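Local coordinates for diaminopimelate decarboxylase (Methanocaldococcus jannaschii, PDB 1TWI), which catalyses the pyridoxal phosphate-dependent decarboxylation of meso-diaminopimelate to L-lysine, the final step of lysine biosynthesis by the diaminopimelate pathway, at residues 184-194 with 231-240. Sequence-based numbering, arbitrary orientation.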
loop_
_atom_site.group_PDB
_atom_site.type_symbol
_atom_site.label_atom_id
_atom_site.label_comp_id
_atom_site.label_asym_id
_atom_site.label_seq_id
_atom_site.Cartn_x
_atom_site.Cartn_y
_atom_site.Cartn_z
ATOM N N VAL A 184 2.821 1.720 -31.581
ATOM C CA VAL A 184 3.149 1.215 -32.904
ATOM C C VAL A 184 2.364 1.970 -34.009
ATOM O O VAL A 184 2.944 2.410 -35.011
ATOM C CB VAL A 184 2.794 -0.280 -33.052
ATOM C CG1 VAL A 184 2.831 -0.704 -34.589
ATOM C CG2 VAL A 184 3.815 -1.165 -32.262
ATOM N N GLU A 185 1.063 2.113 -33.824
ATOM C CA GLU A 185 0.238 2.675 -34.898
ATOM C C GLU A 185 0.611 4.037 -35.398
ATOM O O GLU A 185 0.633 4.259 -36.631
ATOM C CB GLU A 185 -1.256 2.667 -34.521
ATOM C CG GLU A 185 -2.081 2.268 -35.726
ATOM C CD GLU A 185 -3.585 2.616 -35.626
ATOM O OE1 GLU A 185 -4.271 2.478 -36.691
ATOM O OE2 GLU A 185 -4.043 3.008 -34.519
ATOM N N SER A 186 0.911 4.946 -34.464
ATOM C CA SER A 186 1.290 6.318 -34.799
ATOM C C SER A 186 2.709 6.412 -35.378
ATOM O O SER A 186 3.126 7.499 -35.770
ATOM C CB SER A 186 1.224 7.174 -33.538
ATOM O OG SER A 186 2.159 6.640 -32.560
ATOM N N GLY A 187 3.442 5.284 -35.414
ATOM C CA GLY A 187 4.802 5.281 -35.943
ATOM C C GLY A 187 5.940 5.508 -34.947
ATOM O O GLY A 187 7.126 5.520 -35.332
ATOM N N ILE A 188 5.592 5.706 -33.669
ATOM C CA ILE A 188 6.611 5.947 -32.646
ATOM C C ILE A 188 7.545 4.774 -32.449
ATOM O O ILE A 188 8.760 4.931 -32.373
ATOM C CB ILE A 188 5.936 6.338 -31.311
ATOM C CG1 ILE A 188 5.255 7.686 -31.507
ATOM C CG2 ILE A 188 6.992 6.405 -30.139
ATOM C CD1 ILE A 188 4.519 8.151 -30.251
ATOM N N ALA A 189 7.001 3.572 -32.363
ATOM C CA ALA A 189 7.877 2.441 -32.150
ATOM C C ALA A 189 8.883 2.265 -33.331
ATOM O O ALA A 189 10.082 1.987 -33.118
ATOM C CB ALA A 189 7.009 1.115 -31.898
ATOM N N MET A 190 8.422 2.429 -34.562
ATOM C CA MET A 190 9.343 2.295 -35.699
ATOM C C MET A 190 10.401 3.430 -35.651
ATOM O O MET A 190 11.587 3.220 -35.938
ATOM C CB MET A 190 8.575 2.360 -37.029
ATOM C CG MET A 190 9.480 2.304 -38.294
ATOM S SD MET A 190 10.260 0.712 -38.510
ATOM C CE MET A 190 8.796 -0.428 -39.040
ATOM N N LYS A 191 9.962 4.644 -35.311
ATOM C CA LYS A 191 10.919 5.770 -35.218
ATOM C C LYS A 191 12.018 5.469 -34.163
ATOM O O LYS A 191 13.216 5.671 -34.415
ATOM C CB LYS A 191 10.172 7.041 -34.844
ATOM C CG LYS A 191 11.014 8.314 -34.675
ATOM C CD LYS A 191 10.015 9.435 -34.289
ATOM C CE LYS A 191 10.636 10.426 -33.302
ATOM N NZ LYS A 191 11.452 11.492 -33.925
ATOM N N ALA A 192 11.608 4.945 -33.001
ATOM C CA ALA A 192 12.576 4.642 -31.952
ATOM C C ALA A 192 13.583 3.585 -32.399
ATOM O O ALA A 192 14.800 3.707 -32.170
ATOM C CB ALA A 192 11.845 4.172 -30.646
ATOM N N ILE A 193 13.098 2.518 -33.015
ATOM C CA ILE A 193 14.013 1.479 -33.426
ATOM C C ILE A 193 14.940 1.968 -34.556
ATOM O O ILE A 193 16.121 1.584 -34.592
ATOM C CB ILE A 193 13.226 0.193 -33.873
ATOM C CG1 ILE A 193 12.535 -0.407 -32.634
ATOM C CG2 ILE A 193 14.156 -0.815 -34.592
ATOM C CD1 ILE A 193 11.575 -1.476 -32.965
ATOM N N LYS A 194 14.428 2.778 -35.485
ATOM C CA LYS A 194 15.324 3.243 -36.558
ATOM C C LYS A 194 16.380 4.197 -35.943
ATOM O O LYS A 194 17.537 4.199 -36.373
ATOM C CB LYS A 194 14.492 3.932 -37.660
ATOM C CG LYS A 194 13.937 2.891 -38.640
ATOM C CD LYS A 194 13.155 3.531 -39.787
ATOM C CE LYS A 194 12.853 2.466 -40.808
ATOM N NZ LYS A 194 12.256 3.050 -42.059
ATOM N N PHE A 231 4.044 -6.531 -36.233
ATOM C CA PHE A 231 5.045 -5.452 -36.191
ATOM C C PHE A 231 6.445 -6.003 -36.541
ATOM O O PHE A 231 7.267 -5.299 -37.161
ATOM C CB PHE A 231 5.028 -4.728 -34.817
ATOM C CG PHE A 231 5.960 -3.532 -34.755
ATOM C CD1 PHE A 231 5.709 -2.419 -35.545
ATOM C CD2 PHE A 231 7.104 -3.557 -33.953
ATOM C CE1 PHE A 231 6.602 -1.296 -35.559
ATOM C CE2 PHE A 231 8.024 -2.440 -33.946
ATOM C CZ PHE A 231 7.737 -1.318 -34.765
ATOM N N VAL A 232 6.731 -7.239 -36.149
ATOM C CA VAL A 232 8.029 -7.837 -36.500
ATOM C C VAL A 232 8.096 -7.940 -38.034
ATOM O O VAL A 232 9.164 -7.733 -38.648
ATOM C CB VAL A 232 8.230 -9.233 -35.779
ATOM C CG1 VAL A 232 9.531 -9.864 -36.187
ATOM C CG2 VAL A 232 8.332 -8.998 -34.203
ATOM N N VAL A 233 6.960 -8.241 -38.665
ATOM C CA VAL A 233 6.932 -8.306 -40.145
ATOM C C VAL A 233 7.194 -6.889 -40.685
ATOM O O VAL A 233 8.024 -6.708 -41.587
ATOM C CB VAL A 233 5.562 -8.823 -40.701
ATOM C CG1 VAL A 233 5.527 -8.679 -42.250
ATOM C CG2 VAL A 233 5.373 -10.295 -40.327
ATOM N N GLU A 234 6.494 -5.890 -40.157
ATOM C CA GLU A 234 6.728 -4.502 -40.582
ATOM C C GLU A 234 8.225 -4.108 -40.455
ATOM O O GLU A 234 8.789 -3.443 -41.354
ATOM C CB GLU A 234 5.859 -3.540 -39.774
ATOM C CG GLU A 234 5.939 -2.058 -40.232
ATOM C CD GLU A 234 5.055 -1.102 -39.397
ATOM O OE1 GLU A 234 5.166 0.146 -39.581
ATOM O OE2 GLU A 234 4.251 -1.571 -38.552
ATOM N N LEU A 235 8.887 -4.527 -39.372
ATOM C CA LEU A 235 10.307 -4.219 -39.209
ATOM C C LEU A 235 11.129 -4.918 -40.298
ATOM O O LEU A 235 12.050 -4.336 -40.885
ATOM C CB LEU A 235 10.794 -4.664 -37.826
ATOM C CG LEU A 235 10.385 -3.748 -36.683
ATOM C CD1 LEU A 235 10.674 -4.504 -35.388
ATOM C CD2 LEU A 235 11.169 -2.400 -36.721
ATOM N N LYS A 236 10.797 -6.169 -40.566
ATOM C CA LYS A 236 11.514 -6.948 -41.569
ATOM C C LYS A 236 11.405 -6.279 -42.970
ATOM O O LYS A 236 12.358 -6.303 -43.739
ATOM C CB LYS A 236 10.957 -8.373 -41.622
ATOM C CG LYS A 236 11.749 -9.287 -42.553
ATOM C CD LYS A 236 13.090 -9.585 -41.938
ATOM C CE LYS A 236 13.977 -10.335 -42.876
ATOM N NZ LYS A 236 13.763 -11.732 -42.606
ATOM N N GLU A 237 10.249 -5.706 -43.295
ATOM C CA GLU A 237 10.102 -4.986 -44.559
ATOM C C GLU A 237 11.077 -3.792 -44.603
ATOM O O GLU A 237 11.483 -3.343 -45.696
ATOM C CB GLU A 237 8.667 -4.483 -44.740
ATOM C CG GLU A 237 7.668 -5.621 -44.995
ATOM C CD GLU A 237 6.202 -5.239 -44.746
ATOM O OE1 GLU A 237 5.324 -6.040 -45.136
ATOM O OE2 GLU A 237 5.907 -4.161 -44.148
ATOM N N GLU A 238 11.435 -3.247 -43.440
ATOM C CA GLU A 238 12.422 -2.165 -43.436
ATOM C C GLU A 238 13.863 -2.718 -43.359
ATOM O O GLU A 238 14.810 -1.971 -43.129
ATOM C CB GLU A 238 12.189 -1.213 -42.251
ATOM C CG GLU A 238 10.800 -0.574 -42.252
ATOM C CD GLU A 238 10.557 0.197 -43.543
ATOM O OE1 GLU A 238 11.287 1.141 -43.818
ATOM O OE2 GLU A 238 9.637 -0.154 -44.282
ATOM N N GLY A 239 14.048 -4.017 -43.534
ATOM C CA GLY A 239 15.407 -4.569 -43.431
ATOM C C GLY A 239 15.875 -4.769 -41.989
ATOM O O GLY A 239 17.063 -4.994 -41.726
ATOM N N ILE A 240 14.937 -4.723 -41.030
ATOM C CA ILE A 240 15.305 -4.868 -39.614
ATOM C C ILE A 240 14.917 -6.256 -39.052
ATOM O O ILE A 240 13.750 -6.645 -39.157
ATOM C CB ILE A 240 14.626 -3.706 -38.800
ATOM C CG1 ILE A 240 15.137 -2.355 -39.345
ATOM C CG2 ILE A 240 14.918 -3.857 -37.249
ATOM C CD1 ILE A 240 14.275 -1.112 -38.897
#
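Phe231 reaches across from helix 219-237 and is met by Val184, Ala189, Met190 and Ile193. Its CG lies anti to the backbone N (chi1 -175°), which carries the ring over to the start of helix 188-198. Val184 covers one face in a CH-pi contact, CG2 standing 4.1 Å from the ring centroid and offset toward the rim, while CG1 comes within 3.5 Å of Phe231 CD1. Ile193 CD1 comes up to the ring rim within its plane, 3.8 Å from Phe231 CE2; the backbone N of Met190 also lies at the edge, and Ala189 CB touches CZ obliquely.

Beside the ring, Met190 lies between the two helices. Two turns along its side chain swing the end toward helix 219-237, bringing SD to 3.7 Å from Leu235 CD2 and the terminal methyl CE to 3.5 Å from Glu234 CG; CE also rests against Glu238 CG. Ile193 crosses Leu235 at about a right angle and also meets Ile240 through their CG2 methyls.

On the solvent-exposed side, Lys194 extends its chain past Ile240 CD1, and its NZ forms a salt bridge of 2.8 Å with Glu238 OE1. The ammonium meets the anti side of that oxygen, 31° out of the carboxylate plane. A Schellman motif with Gly239 as C-prime residue ends the helix and turns Ile240 back toward Ile193.

Beneath this layer, Ile159 of strand 153-160 touches Val184, Ala189 and Phe231, and Phe157 touches Ile193. The two helix segments cross at -48° with their axes 11.5 Å apart. This is the side-by-side packing of successive outer helices, 188-198 and 219-237, around the parallel strands of a TIM barrel, here the pyridoxal-binding domain of an Orn/Lys/Arg class-II decarboxylase, away from the cofactor site.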